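Local coordinates for Ceg4 (Legionella pneumophila subsp. pneumophila, PDB 6AOK), which is an effector with a HAD-like, magnesium-binding domain that acts as a phosphotyrosine phosphatase and attenuates activation of eukaryotic MAPK pathways, at residues A[158-172]-A[179-193]. Residues are numbered along the deposited sequence; the frame is centred on the assembly and turned at random. Where two conformers were deposited one is given.
Sequences RANRVYILDDSPTDY and VKGKGYNEEEIRGYR. With MG (magnesium ion), chain B.
Val162 to Leu165 pair in parallel with Ile189 to Tyr192, in strands 161-165 and 189-192 at one edge of the Rossmann-like HAD sheet, joined by helix 169-180 in a beta-alpha-beta crossover. Five backbone N-H...O bonds form the ladder, the first from Val162 N to Glu188 O and the last from Asp166 N to Tyr192 O. On the face toward the crossover helix, Ile164 CD1 meets Val179 CG2 tip to tip and also touches Ile189 CG2. Ahead of the strands, the Tyr184 ring is sandwiched: Val162 CG2 sits over its centre (3.6 Å to the centroid), and the Arg158 guanidinium lies flat on the opposite face, planes 11° apart. That guanidinium is fixed in rotation by NH2 donating in its own plane to Lys182 O (2.6 Å), while Tyr184 OH takes an almost straight bond from Ala159 N (2.9 Å). On the other face of the sheet, covered by helix 201-211, Arg190 CB packs over the Tyr163 ring; in one of two modelled conformers, the Arg161 guanidinium stacks on that of Arg190 and NH1 donates to Glu187 O. Past the strand, Tyr172 CG is anti to the backbone N (chi1 177°), which puts the ring under Arg193 CB; Arg193 NH2 donates to Asp167 O from above its carbonyl plane and also bonds Asn195 OD1. With Asp18 OD2 and the backbone O of Asp20, Asp167 OD1 completes the protein ligands of the magnesium, 2.1 Å from the ion.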
# COMPACT_ATOMS: atom_id res chain seq x y z
N ARG A 158 -10.04 -2.95 -18.01
CA ARG A 158 -8.80 -2.30 -18.41
C ARG A 158 -8.72 -0.88 -17.86
O ARG A 158 -9.70 -0.13 -17.84
CB ARG A 158 -8.72 -2.29 -19.94
CG ARG A 158 -7.74 -1.33 -20.55
CD ARG A 158 -7.20 -1.94 -21.83
NE ARG A 158 -6.41 -3.12 -21.53
CZ ARG A 158 -5.08 -3.15 -21.57
NH1 ARG A 158 -4.40 -2.07 -21.95
NH2 ARG A 158 -4.43 -4.26 -21.25
N ALA A 159 -7.53 -0.51 -17.40
CA ALA A 159 -7.34 0.80 -16.79
C ALA A 159 -7.14 1.87 -17.86
O ALA A 159 -6.58 1.61 -18.94
CB ALA A 159 -6.10 0.78 -15.87
N ASN A 160 -7.63 3.07 -17.58
CA ASN A 160 -7.15 4.24 -18.30
C ASN A 160 -5.80 4.69 -17.77
O ASN A 160 -4.99 5.26 -18.50
CB ASN A 160 -8.19 5.37 -18.21
CG ASN A 160 -9.54 4.98 -18.78
OD1 ASN A 160 -10.39 4.38 -18.10
ND2 ASN A 160 -9.74 5.29 -20.05
N ARG A 161 -5.49 4.37 -16.52
CA ARG A 161 -4.23 4.76 -15.91
C ARG A 161 -3.78 3.67 -14.95
O ARG A 161 -4.59 3.17 -14.18
CB ARG A 161 -4.39 6.08 -15.17
CG ARG A 161 -3.08 6.71 -14.76
CD ARG A 161 -3.08 8.21 -15.10
NE ARG A 161 -3.82 8.57 -16.31
CZ ARG A 161 -3.47 8.22 -17.54
NH1 ARG A 161 -2.42 7.44 -17.72
NH2 ARG A 161 -4.19 8.62 -18.58
N VAL A 162 -2.49 3.33 -15.01
CA VAL A 162 -1.90 2.38 -14.07
C VAL A 162 -0.79 3.12 -13.35
O VAL A 162 0.13 3.62 -14.01
CB VAL A 162 -1.34 1.12 -14.77
CG1 VAL A 162 -0.72 0.17 -13.73
CG2 VAL A 162 -2.46 0.44 -15.67
N TYR A 163 -0.87 3.18 -12.01
CA TYR A 163 0.20 3.74 -11.16
C TYR A 163 1.13 2.63 -10.69
O TYR A 163 0.66 1.54 -10.31
CB TYR A 163 -0.38 4.41 -9.92
CG TYR A 163 -0.82 5.81 -10.23
CD1 TYR A 163 -1.99 6.04 -10.92
CD2 TYR A 163 -0.06 6.89 -9.85
CE1 TYR A 163 -2.39 7.31 -11.20
CE2 TYR A 163 -0.45 8.16 -10.15
CZ TYR A 163 -1.63 8.38 -10.83
OH TYR A 163 -2.04 9.68 -11.16
N ILE A 164 2.43 2.90 -10.72
CA ILE A 164 3.46 1.99 -10.20
C ILE A 164 4.37 2.79 -9.28
O ILE A 164 4.98 3.76 -9.73
CB ILE A 164 4.29 1.34 -11.30
CG1 ILE A 164 3.36 0.75 -12.37
CG2 ILE A 164 5.21 0.28 -10.68
CD1 ILE A 164 4.07 0.45 -13.73
N LEU A 165 4.44 2.39 -8.00
CA LEU A 165 5.21 3.13 -7.01
C LEU A 165 6.09 2.15 -6.28
O LEU A 165 5.58 1.16 -5.74
CB LEU A 165 4.30 3.85 -6.01
CG LEU A 165 3.38 4.82 -6.73
CD1 LEU A 165 2.00 4.22 -6.75
CD2 LEU A 165 3.38 6.21 -6.09
N ASP A 166 7.39 2.41 -6.26
CA ASP A 166 8.28 1.53 -5.48
C ASP A 166 9.59 2.24 -5.20
O ASP A 166 10.15 2.91 -6.08
CB ASP A 166 8.54 0.20 -6.22
CG ASP A 166 8.88 -0.95 -5.28
OD1 ASP A 166 9.75 -0.75 -4.41
OD2 ASP A 166 8.30 -2.08 -5.43
N ASP A 167 10.09 2.11 -3.97
CA ASP A 167 11.40 2.69 -3.70
C ASP A 167 12.56 1.79 -4.11
O ASP A 167 13.69 2.27 -4.15
CB ASP A 167 11.56 3.08 -2.20
CG ASP A 167 11.49 1.86 -1.25
OD1 ASP A 167 10.50 1.08 -1.31
OD2 ASP A 167 12.44 1.63 -0.46
N SER A 168 12.32 0.53 -4.40
CA SER A 168 13.38 -0.36 -4.83
C SER A 168 13.47 -0.36 -6.35
O SER A 168 12.51 -0.78 -7.00
CB SER A 168 13.11 -1.77 -4.32
OG SER A 168 13.74 -2.73 -5.15
N PRO A 169 14.59 0.01 -6.96
CA PRO A 169 14.65 -0.02 -8.45
C PRO A 169 14.38 -1.38 -9.07
O PRO A 169 13.72 -1.47 -10.11
CB PRO A 169 16.09 0.44 -8.73
CG PRO A 169 16.47 1.24 -7.54
CD PRO A 169 15.78 0.59 -6.35
N THR A 170 14.92 -2.46 -8.48
CA THR A 170 14.70 -3.80 -9.03
C THR A 170 13.23 -4.17 -9.01
O THR A 170 12.67 -4.72 -9.99
CB THR A 170 15.53 -4.83 -8.23
OG1 THR A 170 16.92 -4.55 -8.38
CG2 THR A 170 15.28 -6.22 -8.75
N ASP A 171 12.57 -3.92 -7.89
CA ASP A 171 11.16 -4.29 -7.78
C ASP A 171 10.28 -3.39 -8.65
O ASP A 171 9.35 -3.88 -9.31
CB ASP A 171 10.72 -4.26 -6.32
CG ASP A 171 11.39 -5.38 -5.49
OD1 ASP A 171 11.27 -6.56 -5.86
OD2 ASP A 171 12.02 -5.08 -4.47
N TYR A 172 10.60 -2.09 -8.72
CA TYR A 172 9.91 -1.20 -9.65
C TYR A 172 9.98 -1.74 -11.07
O TYR A 172 8.96 -1.86 -11.78
CB TYR A 172 10.56 0.20 -9.58
CG TYR A 172 9.94 1.15 -10.58
CD1 TYR A 172 8.82 1.91 -10.25
CD2 TYR A 172 10.44 1.27 -11.86
CE1 TYR A 172 8.26 2.77 -11.16
CE2 TYR A 172 9.90 2.14 -12.77
CZ TYR A 172 8.80 2.89 -12.40
OH TYR A 172 8.23 3.74 -13.32
N VAL A 179 3.47 -4.66 -16.26
CA VAL A 179 2.42 -3.77 -16.76
C VAL A 179 2.56 -3.59 -18.27
O VAL A 179 1.56 -3.62 -18.99
CB VAL A 179 2.48 -2.42 -16.01
CG1 VAL A 179 1.58 -1.38 -16.70
CG2 VAL A 179 2.03 -2.60 -14.55
N LYS A 180 3.78 -3.38 -18.77
CA LYS A 180 3.96 -3.27 -20.21
C LYS A 180 3.65 -4.59 -20.91
O LYS A 180 3.14 -4.60 -22.02
CB LYS A 180 5.37 -2.80 -20.55
CG LYS A 180 5.68 -1.36 -20.16
CD LYS A 180 7.14 -1.05 -20.51
CE LYS A 180 7.54 0.33 -20.05
NZ LYS A 180 6.85 1.41 -20.80
N GLY A 181 3.92 -5.71 -20.25
CA GLY A 181 3.58 -7.01 -20.83
C GLY A 181 2.10 -7.32 -20.80
O GLY A 181 1.68 -8.42 -21.22
N LYS A 182 1.29 -6.40 -20.27
CA LYS A 182 -0.16 -6.51 -20.37
C LYS A 182 -0.76 -5.42 -21.26
O LYS A 182 -1.97 -5.17 -21.21
CB LYS A 182 -0.78 -6.50 -18.97
CG LYS A 182 -0.52 -7.80 -18.20
CD LYS A 182 -1.34 -8.99 -18.80
CE LYS A 182 -0.77 -10.38 -18.40
NZ LYS A 182 0.46 -10.69 -19.23
N GLY A 183 0.05 -4.83 -22.13
CA GLY A 183 -0.46 -3.96 -23.17
C GLY A 183 -0.57 -2.50 -22.83
O GLY A 183 -0.98 -1.72 -23.67
N TYR A 184 -0.20 -2.07 -21.63
CA TYR A 184 -0.26 -0.66 -21.30
C TYR A 184 0.97 0.07 -21.84
O TYR A 184 2.08 -0.46 -21.79
CB TYR A 184 -0.33 -0.50 -19.78
CG TYR A 184 -1.66 -1.02 -19.21
CD1 TYR A 184 -2.79 -0.24 -19.25
CD2 TYR A 184 -1.77 -2.31 -18.69
CE1 TYR A 184 -3.99 -0.69 -18.77
CE2 TYR A 184 -2.98 -2.78 -18.21
CZ TYR A 184 -4.09 -1.95 -18.26
OH TYR A 184 -5.31 -2.39 -17.81
N ASN A 185 0.75 1.29 -22.32
CA ASN A 185 1.77 2.13 -22.91
C ASN A 185 2.00 3.37 -22.06
O ASN A 185 1.28 3.65 -21.10
CB ASN A 185 1.41 2.52 -24.35
CG ASN A 185 -0.00 3.05 -24.47
OD1 ASN A 185 -0.51 3.73 -23.57
ND2 ASN A 185 -0.64 2.75 -25.59
N GLU A 186 3.02 4.14 -22.46
CA GLU A 186 3.63 5.13 -21.57
C GLU A 186 2.62 6.13 -21.03
O GLU A 186 2.67 6.47 -19.85
CB GLU A 186 4.75 5.85 -22.30
CG GLU A 186 5.40 6.90 -21.50
CD GLU A 186 6.22 7.81 -22.37
OE1 GLU A 186 5.82 8.06 -23.56
OE2 GLU A 186 7.24 8.28 -21.81
N GLU A 187 1.70 6.61 -21.85
CA GLU A 187 0.74 7.58 -21.39
C GLU A 187 -0.30 6.99 -20.48
O GLU A 187 -1.02 7.67 -19.85
CB GLU A 187 0.04 8.34 -22.53
CG GLU A 187 -1.12 7.67 -23.23
CD GLU A 187 -0.73 7.14 -24.61
OE1 GLU A 187 -1.59 7.07 -25.51
OE2 GLU A 187 0.45 6.80 -24.82
N GLU A 188 -0.42 5.67 -20.46
CA GLU A 188 -1.31 5.03 -19.52
C GLU A 188 -0.63 4.75 -18.19
O GLU A 188 -1.31 4.55 -17.19
CB GLU A 188 -1.85 3.73 -20.10
CG GLU A 188 -2.92 3.95 -21.12
CD GLU A 188 -3.07 2.78 -22.07
OE1 GLU A 188 -2.07 2.07 -22.33
OE2 GLU A 188 -4.20 2.60 -22.59
N ILE A 189 0.69 4.79 -18.16
CA ILE A 189 1.47 4.42 -16.98
C ILE A 189 1.98 5.67 -16.28
O ILE A 189 2.59 6.54 -16.92
CB ILE A 189 2.64 3.51 -17.36
CG1 ILE A 189 2.14 2.23 -18.02
CG2 ILE A 189 3.52 3.21 -16.13
CD1 ILE A 189 3.18 1.46 -18.79
N ARG A 190 1.78 5.75 -14.97
CA ARG A 190 2.37 6.80 -14.14
C ARG A 190 3.27 6.06 -13.16
O ARG A 190 2.77 5.49 -12.17
CB ARG A 190 1.29 7.59 -13.40
CG ARG A 190 0.29 8.35 -14.30
CD ARG A 190 0.89 9.60 -14.89
NE ARG A 190 -0.12 10.44 -15.53
CZ ARG A 190 -0.49 10.34 -16.81
NH1 ARG A 190 0.07 9.42 -17.60
NH2 ARG A 190 -1.42 11.17 -17.31
N GLY A 191 4.57 6.05 -13.43
CA GLY A 191 5.52 5.28 -12.64
C GLY A 191 6.36 6.22 -11.80
O GLY A 191 6.87 7.23 -12.29
N TYR A 192 6.51 5.88 -10.52
CA TYR A 192 7.32 6.67 -9.61
C TYR A 192 8.26 5.74 -8.86
O TYR A 192 7.82 4.86 -8.11
CB TYR A 192 6.45 7.44 -8.62
CG TYR A 192 5.46 8.31 -9.33
CD1 TYR A 192 5.84 9.57 -9.82
CD2 TYR A 192 4.17 7.85 -9.58
CE1 TYR A 192 4.96 10.35 -10.50
CE2 TYR A 192 3.26 8.65 -10.28
CZ TYR A 192 3.68 9.90 -10.71
OH TYR A 192 2.82 10.68 -11.39
N ARG A 193 9.53 5.97 -9.03
CA ARG A 193 10.60 5.26 -8.34
C ARG A 193 11.32 6.35 -7.55
O ARG A 193 12.13 7.09 -8.10
CB ARG A 193 11.55 4.61 -9.34
CG ARG A 193 12.22 3.35 -8.83
CD ARG A 193 13.04 3.62 -7.58
NE ARG A 193 14.16 4.52 -7.84
CZ ARG A 193 14.94 5.04 -6.90
NH1 ARG A 193 15.93 5.85 -7.23
NH2 ARG A 193 14.73 4.73 -5.62
MG MG B . 9.92 -0.66 -0.31
O HOH W 1 0.05 11.33 -10.98
O HOH W 2 10.58 -1.66 -2.03
O HOH W 3 11.84 -0.56 0.56
O HOH W 4 9.65 -2.56 0.40